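Local coordinates for protein cellulase (Xanthomonas axonopodis pv. citri, PDB 4W7W) that probably hydrolyses the beta-1,4-glucosidic bonds of cellulose as a family 5 glycoside hydrolase, binding cello-oligosaccharide in a cleft on its (beta/alpha)8 barrel, at residues A[62-66]-A[101-105]; A[267-271]-A[309-313]. One frame throughout, in Å; residues are numbered along the deposited sequence. Where two conformers were deposited one is given.

In the fold
Both contacts reach the eight-stranded parallel barrel, but they sit at different ends of its strands. Interaction 1 joins the starts of the neighbouring strands 65-70 and 104-109, at the N-terminal end of the barrel strands. Interaction 2 lies where strand 262-268 runs out, against a loop that follows strand 293-301; this is the end that carries the active site in family 5 barrels. The centres are 20 Å apart and the nearest atoms about 6 Å. The side chain of Phe311 in interaction 2 comes to about 6 Å from a bound glucose unit, and Tyr309, two residues earlier, lines a glycan pocket, whereas the side chain of Ile66 in interaction 1 stays about 14 Å from a bound glucose.

Interaction 1. Residues A[62-66]-A[101-105]; sequences GMNTI and NKQYL
Two backbone bonds set the parallel pairing of 62-66 with 101-105: Tyr104 N gives its hydrogen to Asn64 O at 2.8 Å, and Ile66 N returns one to Tyr104 O at 2.9 Å. Just before the strands begin, the Gln103 side chain adds a third. Its NE2 reaches Met63 O at 3.2 Å in a nearly straight bond (170°), with the acceptor in the plane of the amide; the same NE2 also bonds to Phe55 O. CG of Gln103 stands beside its own backbone N (chi1 -68°) and the chain then runs extended, carrying the amide past Ile66 CG1.

On the face of Thr65 and Tyr104, Asn64 turns its amide almost perpendicular to the tyrosine ring, ND2 lying 4.0 Å from Tyr104 CE2. Thr65 OG1 donates to Asn64 OD1 from above the plane of the amide carbonyl. Ile66 and Leu105 lie on the other face, CG2 of the first 4.0 Å from CD1 of the second. Through OD1 to Val25 N and ND2 to Lys23 O, Asn64 thus links the start of strand 65-70 to strand 24-29, while Gln103 ties the lead-in of strand 104-109 to Met63 and helix 52-60.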
loop_
_atom_site.group_PDB
_atom_site.type_symbol
_atom_site.label_atom_id
_atom_site.label_comp_id
_atom_site.label_asym_id
_atom_site.label_seq_id
_atom_site.Cartn_x
_atom_site.Cartn_y
_atom_site.Cartn_z
ATOM N N GLY A 62 -8.777 -9.552 -14.204
ATOM C CA GLY A 62 -7.360 -9.732 -14.504
ATOM C C GLY A 62 -6.431 -9.313 -13.390
ATOM O O GLY A 62 -5.218 -9.337 -13.562
ATOM N N MET A 63 -6.978 -8.964 -12.245
ATOM C CA MET A 63 -6.130 -8.464 -11.199
ATOM C C MET A 63 -5.665 -9.554 -10.282
ATOM O O MET A 63 -6.470 -10.308 -9.720
ATOM C CB MET A 63 -6.851 -7.393 -10.468
ATOM C CG MET A 63 -6.989 -6.215 -11.388
ATOM S SD MET A 63 -8.040 -5.047 -10.593
ATOM C CE MET A 63 -7.794 -3.634 -11.662
ATOM N N ASN A 64 -4.349 -9.639 -10.145
ATOM C CA ASN A 64 -3.731 -10.698 -9.367
ATOM C C ASN A 64 -3.239 -10.255 -8.017
ATOM O O ASN A 64 -2.592 -11.036 -7.340
ATOM C CB ASN A 64 -2.588 -11.353 -10.149
ATOM C CG ASN A 64 -1.359 -10.481 -10.227
ATOM O OD1 ASN A 64 -1.422 -9.288 -9.929
ATOM N ND2 ASN A 64 -0.238 -11.074 -10.592
ATOM N N THR A 65 -3.548 -9.023 -7.594
ATOM C CA THR A 65 -3.006 -8.499 -6.344
ATOM C C THR A 65 -4.066 -7.701 -5.613
ATOM O O THR A 65 -4.740 -6.859 -6.205
ATOM C CB THR A 65 -1.777 -7.610 -6.606
ATOM O OG1 THR A 65 -0.790 -8.375 -7.301
ATOM C CG2 THR A 65 -1.146 -7.119 -5.322
ATOM N N ILE A 66 -4.184 -7.967 -4.321
ATOM C CA ILE A 66 -5.064 -7.211 -3.442
ATOM C C ILE A 66 -4.224 -6.598 -2.329
ATOM O O ILE A 66 -3.476 -7.316 -1.649
ATOM C CB ILE A 66 -6.126 -8.125 -2.825
ATOM C CG1 ILE A 66 -7.041 -8.719 -3.905
ATOM C CG2 ILE A 66 -6.916 -7.388 -1.752
ATOM C CD1 ILE A 66 -7.837 -7.733 -4.715
ATOM N N ASN A 101 -8.249 -17.460 -5.539
ATOM C CA ASN A 101 -8.366 -16.687 -6.760
ATOM C C ASN A 101 -7.021 -16.350 -7.401
ATOM O O ASN A 101 -6.938 -15.504 -8.294
ATOM C CB ASN A 101 -9.176 -15.423 -6.474
ATOM C CG ASN A 101 -10.634 -15.754 -6.241
ATOM O OD1 ASN A 101 -11.395 -15.912 -7.197
ATOM N ND2 ASN A 101 -11.023 -15.926 -4.983
ATOM N N LYS A 102 -5.979 -17.057 -6.978
ATOM C CA LYS A 102 -4.642 -16.918 -7.546
ATOM C C LYS A 102 -4.123 -15.481 -7.449
ATOM O O LYS A 102 -3.454 -14.959 -8.341
ATOM C CB LYS A 102 -4.572 -17.474 -8.962
ATOM C CG LYS A 102 -5.042 -18.924 -9.068
ATOM C CD LYS A 102 -4.882 -19.470 -10.474
ATOM C CE LYS A 102 -5.542 -20.831 -10.626
ATOM N NZ LYS A 102 -5.194 -21.481 -11.920
ATOM N N GLN A 103 -4.411 -14.857 -6.316
ATOM C CA GLN A 103 -3.957 -13.495 -6.034
ATOM C C GLN A 103 -2.924 -13.460 -4.920
ATOM O O GLN A 103 -2.920 -14.288 -4.007
ATOM C CB GLN A 103 -5.149 -12.623 -5.608
ATOM C CG GLN A 103 -6.120 -12.370 -6.732
ATOM C CD GLN A 103 -7.482 -11.886 -6.280
ATOM O OE1 GLN A 103 -7.996 -12.312 -5.254
ATOM N NE2 GLN A 103 -8.100 -11.031 -7.081
ATOM N N TYR A 104 -2.086 -12.440 -5.001
ATOM C CA TYR A 104 -1.211 -12.039 -3.914
ATOM C C TYR A 104 -1.960 -11.109 -2.973
ATOM O O TYR A 104 -2.853 -10.376 -3.403
ATOM C CB TYR A 104 0.004 -11.298 -4.475
ATOM C CG TYR A 104 0.871 -12.157 -5.357
ATOM C CD1 TYR A 104 1.892 -12.944 -4.817
ATOM C CD2 TYR A 104 0.663 -12.211 -6.728
ATOM C CE1 TYR A 104 2.687 -13.744 -5.618
ATOM C CE2 TYR A 104 1.460 -13.003 -7.540
ATOM C CZ TYR A 104 2.473 -13.765 -6.980
ATOM O OH TYR A 104 3.283 -14.558 -7.760
ATOM N N LEU A 105 -1.589 -11.139 -1.692
ATOM C CA LEU A 105 -2.208 -10.312 -0.677
ATOM C C LEU A 105 -1.138 -9.481 -0.013
ATOM O O LEU A 105 -0.230 -10.013 0.626
ATOM C CB LEU A 105 -2.917 -11.194 0.343
ATOM C CG LEU A 105 -3.754 -10.429 1.373
ATOM C CD1 LEU A 105 -4.978 -9.786 0.736
ATOM C CD2 LEU A 105 -4.170 -11.341 2.523
#

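Interaction 2. Residues A[267-271]-A[309-313]; sequences FATAN and YPFTV
Ala268 sets its methyl over one face of the Phe311 ring, a CH-pi contact with CB 3.7 Å from the ring centroid and 21° off the normal. The nearest ring atom is Phe311 CG, 3.5 Å from Ala268 CB. Phe311 CG lies anti to its own carbonyl carbon (chi1 -55°), which carries the ring back from its turn to the end of strand 262-268. The opposite face of the ring is taken by Pro310 CG, so the phenyl is sandwiched between the alanine methyl and the pyrrolidine of the preceding residue.

Thr269 points away from the loop and packs against Leu279 and against Cys238 and Cys275, which form a disulfide. Its carbonyl faces this contact, with Thr269 O near the plane of the Phe311 ring and 3.6 Å from CD1, at the ring's edge. Gln324 NE2 bonds to both Thr269 O and Pro310 O, so one side-chain amide joins the two segments.

Here the barrel strand has given way to loop, and 309-313 belongs to a loop following the last strand; Tyr309 to Thr312 form a type I beta turn. Ahead of Phe311 in that turn, Tyr309 stacks on Trp305, and both residues line the glycan pocket.

Ala270 brings its backbone N to the edge of the ring, 3.8 Å from Phe311 CE1; this buried N has no hydrogen-bond partner in the model. The Ala270 methyl touches more loosely, CB lying 4.4 Å from Pro310 CB and 4.2 Å from Phe311 CE1.

Asn271 turns the end of its side chain away, and its backbone N is joined to the loop through a water. That water accepts from Asn271 N at 2.9 Å and donates to Pro310 O, giving that carbonyl a second partner beside Gln324.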
loop_
_atom_site.group_PDB
_atom_site.type_symbol
_atom_site.label_atom_id
_atom_site.label_comp_id
_atom_site.label_asym_id
_atom_site.label_seq_id
_atom_site.Cartn_x
_atom_site.Cartn_y
_atom_site.Cartn_z
ATOM N N PHE A 267 -2.803 4.918 -5.916
ATOM C CA PHE A 267 -2.958 5.969 -6.914
ATOM C C PHE A 267 -4.430 5.930 -7.273
ATOM O O PHE A 267 -5.103 4.930 -7.062
ATOM C CB PHE A 267 -2.073 5.764 -8.161
ATOM C CG PHE A 267 -2.460 4.578 -9.044
ATOM C CD1 PHE A 267 -2.360 3.275 -8.586
ATOM C CD2 PHE A 267 -2.908 4.782 -10.330
ATOM C CE1 PHE A 267 -2.697 2.207 -9.399
ATOM C CE2 PHE A 267 -3.228 3.725 -11.147
ATOM C CZ PHE A 267 -3.131 2.430 -10.688
ATOM N N ALA A 268 -4.932 7.027 -7.820
ATOM C CA ALA A 268 -6.323 7.111 -8.246
ATOM C C ALA A 268 -6.475 8.305 -9.141
ATOM O O ALA A 268 -5.711 9.275 -9.047
ATOM C CB ALA A 268 -7.261 7.264 -7.063
ATOM N N THR A 269 -7.506 8.240 -9.971
ATOM C CA THR A 269 -7.947 9.318 -10.848
ATOM C C THR A 269 -9.464 9.309 -10.856
ATOM O O THR A 269 -10.087 8.255 -10.703
ATOM C CB THR A 269 -7.381 9.131 -12.270
ATOM O OG1 THR A 269 -7.732 7.843 -12.778
ATOM C CG2 THR A 269 -5.874 9.268 -12.284
ATOM N N ALA A 270 -10.055 10.482 -11.040
ATOM C CA ALA A 270 -11.502 10.603 -11.074
ATOM C C ALA A 270 -12.048 10.356 -12.466
ATOM O O ALA A 270 -11.303 10.261 -13.443
ATOM C CB ALA A 270 -11.912 11.971 -10.579
ATOM N N ASN A 271 -13.365 10.249 -12.536
ATOM C CA ASN A 271 -14.012 9.878 -13.785
ATOM C C ASN A 271 -14.318 11.058 -14.694
ATOM O O ASN A 271 -15.462 11.496 -14.802
ATOM C CB ASN A 271 -15.300 9.121 -13.469
ATOM C CG ASN A 271 -16.032 8.675 -14.704
ATOM O OD1 ASN A 271 -15.416 8.365 -15.709
ATOM N ND2 ASN A 271 -17.346 8.675 -14.642
ATOM N N TYR A 309 -18.158 8.796 -3.820
ATOM C CA TYR A 309 -16.718 8.638 -3.696
ATOM C C TYR A 309 -16.070 8.567 -5.079
ATOM O O TYR A 309 -16.377 7.677 -5.867
ATOM C CB TYR A 309 -16.346 7.407 -2.888
ATOM C CG TYR A 309 -14.870 7.364 -2.575
ATOM C CD1 TYR A 309 -14.264 8.382 -1.857
ATOM C CD2 TYR A 309 -14.077 6.317 -3.017
ATOM C CE1 TYR A 309 -12.914 8.362 -1.589
ATOM C CE2 TYR A 309 -12.722 6.281 -2.742
ATOM C CZ TYR A 309 -12.147 7.293 -2.019
ATOM O OH TYR A 309 -10.788 7.269 -1.743
ATOM N N PRO A 310 -15.160 9.505 -5.379
ATOM C CA PRO A 310 -14.747 9.619 -6.778
ATOM C C PRO A 310 -13.851 8.517 -7.296
ATOM O O PRO A 310 -13.647 8.427 -8.501
ATOM C CB PRO A 310 -14.010 10.975 -6.823
ATOM C CG PRO A 310 -13.567 11.219 -5.429
ATOM C CD PRO A 310 -14.640 10.620 -4.561
ATOM N N PHE A 311 -13.262 7.727 -6.391
ATOM C CA PHE A 311 -12.212 6.781 -6.777
ATOM C C PHE A 311 -12.631 5.323 -6.646
ATOM O O PHE A 311 -11.809 4.436 -6.802
ATOM C CB PHE A 311 -10.936 7.033 -5.954
ATOM C CG PHE A 311 -10.420 8.442 -6.033
ATOM C CD1 PHE A 311 -10.321 9.139 -7.237
ATOM C CD2 PHE A 311 -9.942 9.042 -4.890
ATOM C CE1 PHE A 311 -9.798 10.437 -7.270
ATOM C CE2 PHE A 311 -9.413 10.311 -4.918
ATOM C CZ PHE A 311 -9.357 11.019 -6.103
ATOM N N THR A 312 -13.888 5.053 -6.336
ATOM C CA THR A 312 -14.298 3.679 -6.157
ATOM C C THR A 312 -14.271 2.878 -7.447
ATOM O O THR A 312 -14.803 3.322 -8.464
ATOM C CB THR A 312 -15.684 3.568 -5.520
ATOM O OG1 THR A 312 -15.974 2.180 -5.361
ATOM C CG2 THR A 312 -16.809 4.257 -6.334
ATOM N N VAL A 313 -13.723 1.671 -7.385
ATOM C CA VAL A 313 -13.938 0.688 -8.440
ATOM C C VAL A 313 -14.662 -0.551 -7.910
ATOM O O VAL A 313 -14.665 -1.594 -8.567
ATOM C CB VAL A 313 -12.660 0.342 -9.246
ATOM C CG1 VAL A 313 -12.188 1.583 -9.996
ATOM C CG2 VAL A 313 -11.565 -0.241 -8.368
HETATM O O HOH W 1 -15.023 10.108 -10.207
#